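Local coordinates for protein putrescine aminotransferase (Halomonas elongata DSM 2581, PDB 6GWI) that probably transfers amino groups from amine donors such as putrescine to carbonyl acceptors, using bound pyridoxal-5'-phosphate as its cofactor, at residues G368-L373 with G377-V382; L410-V415 with E437-A442. One frame throughout, in Å; residues are numbered along the deposited sequence.

Contact 1 of 2, residues G368-L373 with G377-V382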
loop_
_atom_site.group_PDB
_atom_site.type_symbol
_atom_site.label_atom_id
_atom_site.label_comp_id
_atom_site.label_asym_id
_atom_site.label_seq_id
_atom_site.Cartn_x
_atom_site.Cartn_y
_atom_site.Cartn_z
ATOM N N GLY B 368 23.558 28.288 8.773
ATOM C CA GLY B 368 23.435 28.552 10.193
ATOM C C GLY B 368 23.666 27.334 11.063
ATOM O O GLY B 368 23.985 27.465 12.250
ATOM N N GLU B 369 23.506 26.145 10.488
ATOM C CA GLU B 369 23.763 24.906 11.208
ATOM C C GLU B 369 23.980 23.788 10.199
ATOM O O GLU B 369 23.342 23.766 9.143
ATOM C CB GLU B 369 22.608 24.548 12.151
ATOM C CG GLU B 369 22.907 23.358 13.054
ATOM C CD GLU B 369 21.694 22.889 13.829
ATOM O OE1 GLU B 369 20.883 22.131 13.258
ATOM O OE2 GLU B 369 21.549 23.281 15.006
ATOM N N ALA B 370 24.887 22.872 10.530
ATOM C CA ALA B 370 25.088 21.641 9.777
ATOM C C ALA B 370 25.047 20.475 10.752
ATOM O O ALA B 370 25.726 20.504 11.783
ATOM C CB ALA B 370 26.419 21.655 9.018
ATOM N N ARG B 371 24.240 19.462 10.438
ATOM C CA ARG B 371 24.085 18.307 11.309
ATOM C C ARG B 371 24.010 17.039 10.473
ATOM O O ARG B 371 23.485 17.041 9.357
ATOM C CB ARG B 371 22.826 18.428 12.183
ATOM C CG ARG B 371 21.530 18.565 11.393
ATOM C CD ARG B 371 20.315 18.512 12.307
ATOM N NE ARG B 371 19.068 18.609 11.554
ATOM C CZ ARG B 371 18.459 19.750 11.242
ATOM N NH1 ARG B 371 18.973 20.913 11.623
ATOM N NH2 ARG B 371 17.328 19.726 10.548
ATOM N N SER B 372 24.527 15.947 11.026
ATOM C CA SER B 372 24.456 14.668 10.343
ATOM C C SER B 372 24.519 13.553 11.371
ATOM O O SER B 372 25.019 13.731 12.485
ATOM C CB SER B 372 25.579 14.511 9.307
ATOM O OG SER B 372 26.848 14.403 9.928
ATOM N N LEU B 373 23.989 12.399 10.982
ATOM C CA LEU B 373 24.067 11.180 11.778
ATOM C C LEU B 373 24.032 10.022 10.795
ATOM O O LEU B 373 23.117 9.944 9.970
ATOM C CB LEU B 373 22.915 11.087 12.781
ATOM C CG LEU B 373 22.854 9.812 13.625
ATOM C CD1 LEU B 373 24.143 9.605 14.412
ATOM C CD2 LEU B 373 21.656 9.844 14.563
ATOM N N GLY B 377 21.916 13.878 6.641
ATOM C CA GLY B 377 22.476 15.174 6.958
ATOM C C GLY B 377 21.513 16.284 6.594
ATOM O O GLY B 377 20.607 16.112 5.777
ATOM N N ALA B 378 21.728 17.437 7.225
ATOM C CA ALA B 378 20.893 18.601 6.974
ATOM C C ALA B 378 21.702 19.876 7.157
ATOM O O ALA B 378 22.657 19.920 7.936
ATOM C CB ALA B 378 19.671 18.621 7.900
ATOM N N LEU B 379 21.303 20.911 6.418
ATOM C CA LEU B 379 21.813 22.263 6.589
ATOM C C LEU B 379 20.654 23.211 6.870
ATOM O O LEU B 379 19.559 23.047 6.321
ATOM C CB LEU B 379 22.553 22.765 5.345
ATOM C CG LEU B 379 23.676 21.920 4.750
ATOM C CD1 LEU B 379 24.097 22.510 3.412
ATOM C CD2 LEU B 379 24.863 21.832 5.700
ATOM N N GLU B 380 20.900 24.202 7.723
ATOM C CA GLU B 380 19.925 25.244 8.031
ATOM C C GLU B 380 20.402 26.527 7.360
ATOM O O GLU B 380 21.451 27.071 7.722
ATOM C CB GLU B 380 19.775 25.435 9.539
ATOM C CG GLU B 380 19.288 24.206 10.298
ATOM C CD GLU B 380 17.840 23.855 10.002
ATOM O OE1 GLU B 380 17.222 24.514 9.142
ATOM O OE2 GLU B 380 17.315 22.920 10.640
ATOM N N LEU B 381 19.638 27.008 6.383
ATOM C CA LEU B 381 19.971 28.251 5.702
ATOM C C LEU B 381 19.435 29.431 6.505
ATOM O O LEU B 381 18.277 29.424 6.936
ATOM C CB LEU B 381 19.397 28.254 4.287
ATOM C CG LEU B 381 19.777 27.066 3.397
ATOM C CD1 LEU B 381 19.262 27.279 1.978
ATOM C CD2 LEU B 381 21.280 26.821 3.389
ATOM N N VAL B 382 20.284 30.437 6.718
ATOM C CA VAL B 382 19.912 31.637 7.456
ATOM C C VAL B 382 20.405 32.863 6.703
ATOM O O VAL B 382 21.393 32.807 5.964
ATOM C CB VAL B 382 20.478 31.642 8.897
ATOM C CG1 VAL B 382 19.997 30.423 9.671
ATOM C CG2 VAL B 382 22.003 31.718 8.875
#
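A beta hairpin of this class-III aminotransferase pairs 368-373 with 377-382, and a salt-bridge network joins Arg371 to Glu369 and Glu380. Arg371 and Ala378 form a hydrogen-bonded pair, Ala378 N lying 2.8 Å from Arg371 O. Toward the start of 368-373, Gly368 and Glu369 both face Glu380 in a classic beta bulge: Glu380 N donates a hydrogen bond to Glu369 O at 2.9 Å, while Gly368 N reaches Glu380 O at 2.7 Å. Glycine suits this place because a CB on Gly368 would probably clash with Val382 CG1 as it is placed.

Arg371 CG lies between the backbone N and the carbonyl carbon (chi1 59°), and the chain then runs extended over Ala378, whose small methyl, CB, fits under one guanidinium face, 3.7 Å from NE. Two nitrogens grip one oxygen, NH1 at 2.8 Å and NH2 at 3.2 Å from Glu380 OE2, both from the same face of the carboxylate. NH1 also binds Glu369 OE1 at 2.8 Å, so the arginine sits between two acids that would otherwise probably repel each other. NE and NH2 also bond the carbonyls of Ala231 and Gly230, respectively, and Glu380 OE2 bonds Tyr184. A leucine in place of Arg371 would probably leave the carboxylates of Glu369 and Glu380 side by side without the shared positive charge, and those carbonyls without their donor.

On the other face, Ala370 CB meets Leu379 CD2 at 3.7 Å beside Trp358. Salt-bridged on one face and mainly small or apolar on the other, this is a beta hairpin with a classic bulge, at the edge of a four-stranded antiparallel sheet.

Contact 2 of 2, residues L410-V415 with E437-A442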
loop_
_atom_site.group_PDB
_atom_site.type_symbol
_atom_site.label_atom_id
_atom_site.label_comp_id
_atom_site.label_asym_id
_atom_site.label_seq_id
_atom_site.Cartn_x
_atom_site.Cartn_y
_atom_site.Cartn_z
ATOM N N LEU B 410 23.389 17.682 -8.420
ATOM C CA LEU B 410 23.206 17.042 -7.124
ATOM C C LEU B 410 21.740 17.093 -6.722
ATOM O O LEU B 410 21.118 18.158 -6.760
ATOM C CB LEU B 410 24.058 17.717 -6.042
ATOM C CG LEU B 410 23.843 17.226 -4.608
ATOM C CD1 LEU B 410 24.230 15.763 -4.461
ATOM C CD2 LEU B 410 24.631 18.085 -3.633
ATOM N N VAL B 411 21.198 15.940 -6.333
ATOM C CA VAL B 411 19.889 15.888 -5.693
ATOM C C VAL B 411 20.088 16.135 -4.200
ATOM O O VAL B 411 20.617 15.285 -3.481
ATOM C CB VAL B 411 19.181 14.550 -5.935
ATOM C CG1 VAL B 411 17.819 14.545 -5.237
ATOM C CG2 VAL B 411 19.014 14.293 -7.421
ATOM N N MET B 412 19.664 17.306 -3.737
ATOM C CA MET B 412 19.587 17.624 -2.316
ATOM C C MET B 412 18.295 18.390 -2.092
ATOM O O MET B 412 18.102 19.464 -2.670
ATOM C CB MET B 412 20.811 18.423 -1.869
ATOM C CG MET B 412 20.764 18.960 -0.450
ATOM S SD MET B 412 22.430 19.292 0.148
ATOM C CE MET B 412 23.020 20.393 -1.126
ATOM N N ARG B 413 17.414 17.834 -1.265
ATOM C CA ARG B 413 16.061 18.348 -1.131
ATOM C C ARG B 413 15.973 19.444 -0.075
ATOM O O ARG B 413 16.869 19.640 0.748
ATOM C CB ARG B 413 15.084 17.222 -0.795
ATOM C CG ARG B 413 14.979 16.157 -1.872
ATOM C CD ARG B 413 14.578 16.716 -3.240
ATOM N NE ARG B 413 13.192 17.173 -3.298
ATOM C CZ ARG B 413 12.649 17.771 -4.355
ATOM N NH1 ARG B 413 13.377 17.984 -5.443
ATOM N NH2 ARG B 413 11.381 18.157 -4.329
ATOM N N SER B 414 14.854 20.164 -0.113
ATOM C CA SER B 414 14.579 21.268 0.793
ATOM C C SER B 414 13.266 21.019 1.519
ATOM O O SER B 414 12.267 20.648 0.894
ATOM C CB SER B 414 14.517 22.588 0.021
ATOM O OG SER B 414 13.561 22.512 -1.025
ATOM N N VAL B 415 13.278 21.206 2.835
ATOM C CA VAL B 415 12.063 21.271 3.644
ATOM C C VAL B 415 12.039 22.684 4.213
ATOM O O VAL B 415 12.766 22.992 5.164
ATOM C CB VAL B 415 12.031 20.214 4.750
ATOM C CG1 VAL B 415 10.742 20.334 5.561
ATOM C CG2 VAL B 415 12.165 18.813 4.151
ATOM N N GLU B 437 31.197 19.421 -2.402
ATOM C CA GLU B 437 31.649 20.457 -3.326
ATOM C C GLU B 437 30.482 21.019 -4.131
ATOM O O GLU B 437 30.346 22.238 -4.281
ATOM C CB GLU B 437 32.724 19.897 -4.259
ATOM C CG GLU B 437 34.002 19.473 -3.550
ATOM C CD GLU B 437 34.922 18.658 -4.439
ATOM O OE1 GLU B 437 34.697 18.635 -5.668
ATOM O OE2 GLU B 437 35.869 18.041 -3.910
ATOM N N LEU B 438 29.631 20.139 -4.665
ATOM C CA LEU B 438 28.474 20.605 -5.421
ATOM C C LEU B 438 27.516 21.377 -4.524
ATOM O O LEU B 438 26.934 22.384 -4.942
ATOM C CB LEU B 438 27.758 19.423 -6.069
ATOM C CG LEU B 438 28.489 18.701 -7.199
ATOM C CD1 LEU B 438 27.758 17.419 -7.555
ATOM C CD2 LEU B 438 28.606 19.607 -8.413
ATOM N N ALA B 439 27.343 20.918 -3.283
ATOM C CA ALA B 439 26.519 21.650 -2.329
ATOM C C ALA B 439 27.043 23.066 -2.129
ATOM O O ALA B 439 26.281 24.039 -2.191
ATOM C CB ALA B 439 26.476 20.897 -0.998
ATOM N N ARG B 440 28.354 23.205 -1.909
ATOM C CA ARG B 440 28.925 24.523 -1.663
ATOM C C ARG B 440 28.741 25.432 -2.871
ATOM O O ARG B 440 28.429 26.619 -2.727
ATOM C CB ARG B 440 30.411 24.397 -1.332
ATOM C CG ARG B 440 31.061 25.698 -0.889
ATOM C CD ARG B 440 32.540 25.505 -0.593
ATOM N NE ARG B 440 32.789 24.503 0.441
ATOM C CZ ARG B 440 32.843 24.740 1.747
ATOM N NH1 ARG B 440 32.657 25.964 2.226
ATOM N NH2 ARG B 440 33.084 23.737 2.580
ATOM N N ARG B 441 28.929 24.886 -4.076
ATOM C CA ARG B 441 28.719 25.668 -5.289
ATOM C C ARG B 441 27.290 26.190 -5.360
ATOM O O ARG B 441 27.065 27.363 -5.679
ATOM C CB ARG B 441 29.051 24.811 -6.512
ATOM C CG ARG B 441 29.119 25.568 -7.827
ATOM C CD ARG B 441 29.736 24.696 -8.917
ATOM N NE ARG B 441 31.042 24.175 -8.519
ATOM C CZ ARG B 441 31.627 23.108 -9.056
ATOM N NH1 ARG B 441 31.024 22.426 -10.023
ATOM N NH2 ARG B 441 32.815 22.717 -8.618
ATOM N N ALA B 442 26.311 25.337 -5.047
ATOM C CA ALA B 442 24.919 25.773 -5.048
ATOM C C ALA B 442 24.658 26.775 -3.931
ATOM O O ALA B 442 23.895 27.731 -4.112
ATOM C CB ALA B 442 23.993 24.564 -4.911
#
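Leu410 meets Leu438 and Ala439 where the segment leading into strand 413-415 passes the C-terminal helix 429-450. Its CB lies 4.0 Å from Leu438 CD1 and nearly as close to Leu438 CB, the two leucines lying aslant to each other. From there the chain turns with CG anti to the backbone N (chi1 174°), which carries the branch toward the helix. At the tip, CD2 comes down on the helix backbone, 3.9 Å from Ala439 N, and stands 4.3 Å from Ala439 CB. A branched leucine suits this position: its stem covers one helix residue while a methyl reaches the next.

Two residues on, Met412 points to the same helix. Its flexible chain, bent at chi3 (55°), brings CE to Ala439 CB at 3.5 Å, tighter than usual van der Waals contact, with Ala439 CA just behind at 3.9 Å. The small alanine lets the thioether methyl come this near the helix backbone. Around it, Met412 also packs on Cys405 of helix 397-407 and on Met419 and Ile421 of strand 418-421, while Leu410 rests on Leu50. Val411 and Arg413, between and beyond these two, instead reach Phe86 of the second subunit.

All four touching residues are buried, and the side-chain atoms that meet are all carbon, so the contact probably rests on close fit and the exclusion of water; no polar bond links the segments.

From the N terminus, the chain first enters contact 1, where 368-373 turns back through a tight turn, two residues between the strands, onto 377-382 and closes a short hairpin. It then runs through helix 397-407 to 410-415, passes strand 418-421, and only at 437-442 closes contact 2, a loop with 21 residues between its segments. The two closures follow in series, neither crossing nor enclosing the other. Both reach one antiparallel sheet without touching; in it 376-381 pairs with 418-421 and that strand with 413-415. Contact 1 forms the hairpin edge of this sheet, and contact 2 sets helix 429-450 against the residues leading into 413-415, the other outermost strand.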